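Periplasmic sugar-binding domain protein (Pseudomonas fluorescens Pf-5, PDB 3H75) probably binds sugars in the bacterial periplasm, using the two-domain alpha/beta architecture of the solute-binding protein 2 family. Local coordinates at residues A[228-231]-A[232-235]; A[125-128]-A[129-133]; A[302-305]-A[306-309]. All coordinates share one frame; numbering follows the deposited sequence.

In the fold
The two sheets of this chain suggest the two lobes of a periplasmic binding protein, and all three contacts belong to structure around the mixed sheet containing strands 206-211, 236-240 and 257-260. Contact 2 comes first along the chain, on helix 122-137, whose side chains pack on those three strands. Contact 1 follows in the loop from helix 214-226 into strand 236-240, its centre about 18 Å from that of contact 2. Contact 3 is last, on helix 300-309, just beyond strand 296-297 and against helix 244-252; its centre lies about 24 Å from contact 1's and about 22 Å from contact 2's. None touches another; they sit in different parts of what is probably one lobe.

Contact 1: residues A[228-231]-A[232-235]; sequences GRKP and GTDL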
# COMPACT_ATOMS: atom_id res chain seq x y z
N GLY A 228 -10.03 -20.88 -19.95
CA GLY A 228 -10.96 -21.86 -19.43
C GLY A 228 -10.85 -22.10 -17.93
O GLY A 228 -11.62 -22.88 -17.37
N ARG A 229 -9.91 -21.43 -17.28
CA ARG A 229 -9.74 -21.59 -15.84
C ARG A 229 -10.85 -20.84 -15.12
O ARG A 229 -11.50 -19.97 -15.71
CB ARG A 229 -8.36 -21.07 -15.39
CG ARG A 229 -7.16 -21.77 -16.03
CD ARG A 229 -7.17 -23.28 -15.77
NE ARG A 229 -7.02 -23.64 -14.35
CZ ARG A 229 -5.85 -23.70 -13.71
NH1 ARG A 229 -4.72 -23.42 -14.33
NH2 ARG A 229 -5.83 -24.05 -12.43
N LYS A 230 -11.08 -21.18 -13.86
CA LYS A 230 -12.14 -20.56 -13.08
C LYS A 230 -11.62 -19.92 -11.79
O LYS A 230 -11.49 -20.58 -10.77
CB LYS A 230 -13.20 -21.61 -12.72
CG LYS A 230 -13.84 -22.29 -13.92
CD LYS A 230 -14.91 -21.43 -14.57
CE LYS A 230 -16.28 -21.66 -13.93
NZ LYS A 230 -16.30 -21.39 -12.46
N PRO A 231 -11.31 -18.62 -11.84
CA PRO A 231 -10.80 -17.92 -10.66
C PRO A 231 -11.71 -18.14 -9.45
O PRO A 231 -12.92 -17.94 -9.53
CB PRO A 231 -10.77 -16.46 -11.11
CG PRO A 231 -10.44 -16.57 -12.56
CD PRO A 231 -11.34 -17.71 -13.00
N GLY A 232 -11.11 -18.55 -8.33
CA GLY A 232 -11.89 -18.77 -7.13
C GLY A 232 -12.31 -20.21 -6.93
O GLY A 232 -12.70 -20.60 -5.83
N THR A 233 -12.25 -21.00 -8.00
CA THR A 233 -12.64 -22.41 -7.93
C THR A 233 -11.45 -23.34 -8.17
O THR A 233 -11.05 -24.06 -7.26
CB THR A 233 -13.76 -22.73 -8.94
OG1 THR A 233 -14.93 -21.97 -8.64
CG2 THR A 233 -14.12 -24.21 -8.89
N ASP A 234 -10.90 -23.32 -9.37
CA ASP A 234 -9.76 -24.19 -9.69
C ASP A 234 -8.43 -23.45 -9.76
O ASP A 234 -7.37 -24.06 -9.91
CB ASP A 234 -10.00 -24.93 -11.01
CG ASP A 234 -10.25 -23.99 -12.18
OD1 ASP A 234 -9.37 -23.17 -12.49
OD2 ASP A 234 -11.33 -24.09 -12.80
N LEU A 235 -8.48 -22.13 -9.63
CA LEU A 235 -7.28 -21.29 -9.67
C LEU A 235 -7.53 -20.16 -8.68
O LEU A 235 -8.48 -19.39 -8.85
CB LEU A 235 -7.07 -20.74 -11.09
CG LEU A 235 -5.82 -19.92 -11.37
CD1 LEU A 235 -4.57 -20.74 -11.03
CD2 LEU A 235 -5.80 -19.51 -12.84
O HOH W 1 -11.12 -25.03 -15.38
O HOH W 2 -15.22 -19.35 -8.57
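D234 OD1 is gripped by two donors within the loop that carries helix 214-226 into strand 236-240, a loop built on a type II beta-turn from K230 to T233. R229 NE and the backbone N of K230 each lie 3.0 Å from D234 OD1, and they approach from opposite faces of the carboxylate plane. The K230 bond is nearly straight, 175°, and uses the syn side; the R229 bond, which is also a salt bridge, comes from above the plane. Arginine suits this place because it binds side-on with a second nitrogen: R229 NH2 reaches D234 O at 3.0 Å and also bonds to T206 O on strand 206-211. Bends at chi2 and chi3 fold the R229 chain back over the loop. L235 then lays CD2 over the centre of the guanidinium, 4.2 Å above its plane, while the leucine also packs on A224 and V209.

The turn is closed by T233 N to K230 O at 2.9 Å. D234 N shares that oxygen at 3.1 Å. Proline fits the second position of the turn, and glycine the third, where positive phi would push a CB into P231 O. G228, also at positive phi, ends the preceding helix in a Schellman motif. P231 rests on M221 and R225 of that helix. One water donates to both G228 O and D234 OD2, fastening the second carboxylate oxygen to the helix end. A second water gives a hydrogen to P231 O and lies 2.6 Å from T233 OG1.

Contact 2: residues A[125-128]-A[129-133]; sequences AGYR and MLKEL
One face of the Y127 ring carries K131 CG, four residues later and one turn on in helix 122-137, in a CH-pi contact displaced toward the rim. K131 CG lies 4.2 Å from the centroid of the Y127 ring. The same ring turns its CE2 edge toward the R128 guanidinium, with Y127 CE2 standing 3.9 Å over the centre of that group. Y127 reaches this place with CG anti to the backbone N (chi1 176°). Its hydroxyl bonds to E173 and its ring makes a cation-pi contact with R169, tying the helix to helix 158-173. Replacing Y127 with an alanine would probably leave E173 without its hydroxyl partner and K131 CG without the ring face beneath it.

R128 and K131 run side by side, pointing the same way, with R128 NH1 3.3 Å from K131 CE. The two positive ends therefore stay close without touching, R128 NH1 to K131 NZ 4.7 Å, and the salt bridge from R128 NE to E124, one turn earlier, probably offsets the arginine's charge. Long flexible chains suit this partly exposed side.

The buried side is mostly apolar: M129, present as selenomethionine, packs on W210, S238 and V240 of the mixed sheet, and L130 on L167 and L171. G126 O accepts a hydrogen bond from W210 NE1. Backbone bonds hold the spacing, M129 N to A125 O at 3.0 Å and E132 N to R128 O at 2.8 Å. G126 has no side chain, and M129 CE comes within 3.9 Å of G126 CA.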
# COMPACT_ATOMS: atom_id res chain seq x y z
N ALA A 125 1.81 -8.60 4.67
CA ALA A 125 0.81 -8.77 3.62
C ALA A 125 1.24 -9.81 2.58
O ALA A 125 0.44 -10.65 2.16
CB ALA A 125 0.53 -7.43 2.95
N GLY A 126 2.51 -9.74 2.17
CA GLY A 126 3.01 -10.68 1.19
C GLY A 126 3.03 -12.10 1.73
O GLY A 126 2.71 -13.06 1.04
N TYR A 127 3.42 -12.22 2.99
CA TYR A 127 3.47 -13.51 3.67
C TYR A 127 2.06 -14.09 3.82
O TYR A 127 1.79 -15.22 3.43
CB TYR A 127 4.11 -13.32 5.04
CG TYR A 127 4.16 -14.55 5.91
CD1 TYR A 127 5.03 -15.61 5.61
CD2 TYR A 127 3.38 -14.65 7.06
CE1 TYR A 127 5.11 -16.72 6.44
CE2 TYR A 127 3.46 -15.77 7.90
CZ TYR A 127 4.33 -16.79 7.58
OH TYR A 127 4.41 -17.90 8.39
N ARG A 128 1.17 -13.28 4.38
CA ARG A 128 -0.20 -13.72 4.61
C ARG A 128 -0.94 -14.10 3.34
O ARG A 128 -1.76 -15.01 3.35
CB ARG A 128 -0.98 -12.65 5.39
CG ARG A 128 -0.54 -12.53 6.85
CD ARG A 128 -0.83 -13.81 7.61
NE ARG A 128 -0.09 -13.89 8.87
CZ ARG A 128 0.03 -15.00 9.59
NH1 ARG A 128 -0.54 -16.13 9.18
NH2 ARG A 128 0.73 -14.99 10.72
N MSE A 129 -0.65 -13.42 2.23
CA MSE A 129 -1.35 -13.78 1.00
C MSE A 129 -1.10 -15.23 0.60
O MSE A 129 -2.04 -15.93 0.24
CB MSE A 129 -0.96 -12.87 -0.16
CG MSE A 129 -1.63 -11.50 -0.11
SE MSE A 129 -1.47 -10.55 -1.79
CE MSE A 129 0.43 -10.09 -1.70
N LEU A 130 0.14 -15.68 0.67
CA LEU A 130 0.41 -17.07 0.29
C LEU A 130 -0.20 -18.02 1.31
O LEU A 130 -0.79 -19.03 0.93
CB LEU A 130 1.91 -17.34 0.15
CG LEU A 130 2.17 -18.73 -0.46
CD1 LEU A 130 1.54 -18.81 -1.84
CD2 LEU A 130 3.66 -18.99 -0.55
N LYS A 131 -0.06 -17.71 2.60
CA LYS A 131 -0.62 -18.59 3.63
C LYS A 131 -2.13 -18.72 3.46
O LYS A 131 -2.68 -19.82 3.59
CB LYS A 131 -0.30 -18.06 5.04
CG LYS A 131 1.15 -18.27 5.44
CD LYS A 131 1.38 -17.94 6.91
CE LYS A 131 0.68 -18.92 7.84
NZ LYS A 131 1.27 -20.29 7.79
N GLU A 132 -2.80 -17.61 3.16
CA GLU A 132 -4.25 -17.61 2.96
C GLU A 132 -4.64 -18.41 1.72
O GLU A 132 -5.61 -19.17 1.74
CB GLU A 132 -4.76 -16.18 2.84
CG GLU A 132 -4.90 -15.45 4.16
CD GLU A 132 -6.04 -16.01 4.99
OE1 GLU A 132 -7.20 -15.85 4.58
OE2 GLU A 132 -5.76 -16.61 6.05
N LEU A 133 -3.89 -18.22 0.63
CA LEU A 133 -4.17 -18.94 -0.60
C LEU A 133 -4.04 -20.44 -0.36
O LEU A 133 -4.88 -21.23 -0.80
CB LEU A 133 -3.22 -18.50 -1.71
CG LEU A 133 -3.46 -17.13 -2.36
CD1 LEU A 133 -2.31 -16.83 -3.31
CD2 LEU A 133 -4.79 -17.13 -3.11

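Contact 3: residues A[302-305]-A[306-309]; sequences QARQ and LLRL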
# COMPACT_ATOMS: atom_id res chain seq x y z
N GLN A 302 -16.59 -6.85 5.13
CA GLN A 302 -15.78 -5.64 5.16
C GLN A 302 -15.63 -5.06 3.76
O GLN A 302 -15.66 -3.84 3.58
CB GLN A 302 -14.39 -5.95 5.72
CG GLN A 302 -14.39 -6.39 7.17
CD GLN A 302 -13.00 -6.76 7.64
OE1 GLN A 302 -12.34 -7.61 7.05
NE2 GLN A 302 -12.54 -6.12 8.72
N ALA A 303 -15.46 -5.93 2.78
CA ALA A 303 -15.31 -5.49 1.39
C ALA A 303 -16.57 -4.78 0.92
O ALA A 303 -16.49 -3.81 0.17
CB ALA A 303 -15.01 -6.69 0.49
N ARG A 304 -17.73 -5.26 1.36
CA ARG A 304 -19.00 -4.66 0.99
C ARG A 304 -19.07 -3.22 1.50
O ARG A 304 -19.51 -2.32 0.79
CB ARG A 304 -20.16 -5.47 1.59
CG ARG A 304 -21.56 -4.96 1.25
CD ARG A 304 -22.15 -5.66 0.03
NE ARG A 304 -21.84 -4.98 -1.22
CZ ARG A 304 -22.20 -5.43 -2.43
NH1 ARG A 304 -22.86 -6.57 -2.54
NH2 ARG A 304 -21.89 -4.73 -3.51
N GLN A 305 -18.62 -3.02 2.74
CA GLN A 305 -18.62 -1.69 3.34
C GLN A 305 -17.72 -0.74 2.56
O GLN A 305 -18.12 0.38 2.23
CB GLN A 305 -18.13 -1.76 4.79
CG GLN A 305 -19.08 -2.44 5.76
CD GLN A 305 -18.53 -2.48 7.17
OE1 GLN A 305 -17.74 -3.37 7.52
NE2 GLN A 305 -18.92 -1.51 7.99
N LEU A 306 -16.50 -1.18 2.27
CA LEU A 306 -15.56 -0.35 1.54
C LEU A 306 -16.03 -0.08 0.11
O LEU A 306 -15.76 0.98 -0.44
CB LEU A 306 -14.19 -1.02 1.50
CG LEU A 306 -13.46 -1.19 2.84
CD1 LEU A 306 -12.15 -1.92 2.61
CD2 LEU A 306 -13.21 0.17 3.49
N LEU A 307 -16.71 -1.05 -0.49
CA LEU A 307 -17.20 -0.90 -1.85
C LEU A 307 -18.28 0.17 -1.92
O LEU A 307 -18.24 1.05 -2.78
CB LEU A 307 -17.76 -2.24 -2.36
CG LEU A 307 -18.40 -2.23 -3.75
CD1 LEU A 307 -17.37 -1.80 -4.78
CD2 LEU A 307 -18.93 -3.61 -4.07
N ARG A 308 -19.23 0.10 -1.00
CA ARG A 308 -20.32 1.06 -0.94
C ARG A 308 -19.82 2.49 -0.74
O ARG A 308 -20.28 3.42 -1.41
CB ARG A 308 -21.28 0.69 0.19
CG ARG A 308 -22.44 1.66 0.38
CD ARG A 308 -23.43 1.14 1.41
NE ARG A 308 -22.83 0.94 2.73
CZ ARG A 308 -22.41 1.93 3.52
NH1 ARG A 308 -22.52 3.19 3.14
NH2 ARG A 308 -21.87 1.65 4.71
N LEU A 309 -18.87 2.67 0.17
CA LEU A 309 -18.34 3.99 0.47
C LEU A 309 -17.33 4.55 -0.52
O LEU A 309 -17.31 5.75 -0.79
CB LEU A 309 -17.73 3.99 1.87
CG LEU A 309 -18.77 3.93 2.99
CD1 LEU A 309 -18.12 3.52 4.30
CD2 LEU A 309 -19.45 5.29 3.11
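R304 and L307 both place CG opposite the backbone N, with chi1 -179° and 176°, and this sets them near one another on one flank of helix 300-309. The arginine chain then bends at chi2 and chi3, bringing its head back so that R304 NH2 meets L307 CD2 at 3.2 Å, a tight approach of a methyl to the guanidinium. The two side chains meet at a slant. R304 also touches a crystal neighbour, which may influence this pose. On the protein side, R304 and L307 both touch Q248 of helix 244-252, and A303, small enough for close packing, rests on L247 and I251 of the same helix.

The backbone is a regular alpha-helix: L307 N bonds to A303 O at 2.8 Å, and R308 N to R304 O at 3.0 Å. L306 N reaches Q302 O at 3.1 Å in an almost straight bond, 168°.

Leucine suits position 306, on the buried side, where L306 packs on L298 and L341. The glutamines use their amides to bind backbone nearby. Q302 OE1 accepts from T299 N, just before the helix begins, whereas Q305 NE2 donates to L341 O of helix 338-341. At the C-terminal end L309 lies against R316, and L309 CB sits 3.6 Å from Q305 O, the oxygen that also accepts from L309 N.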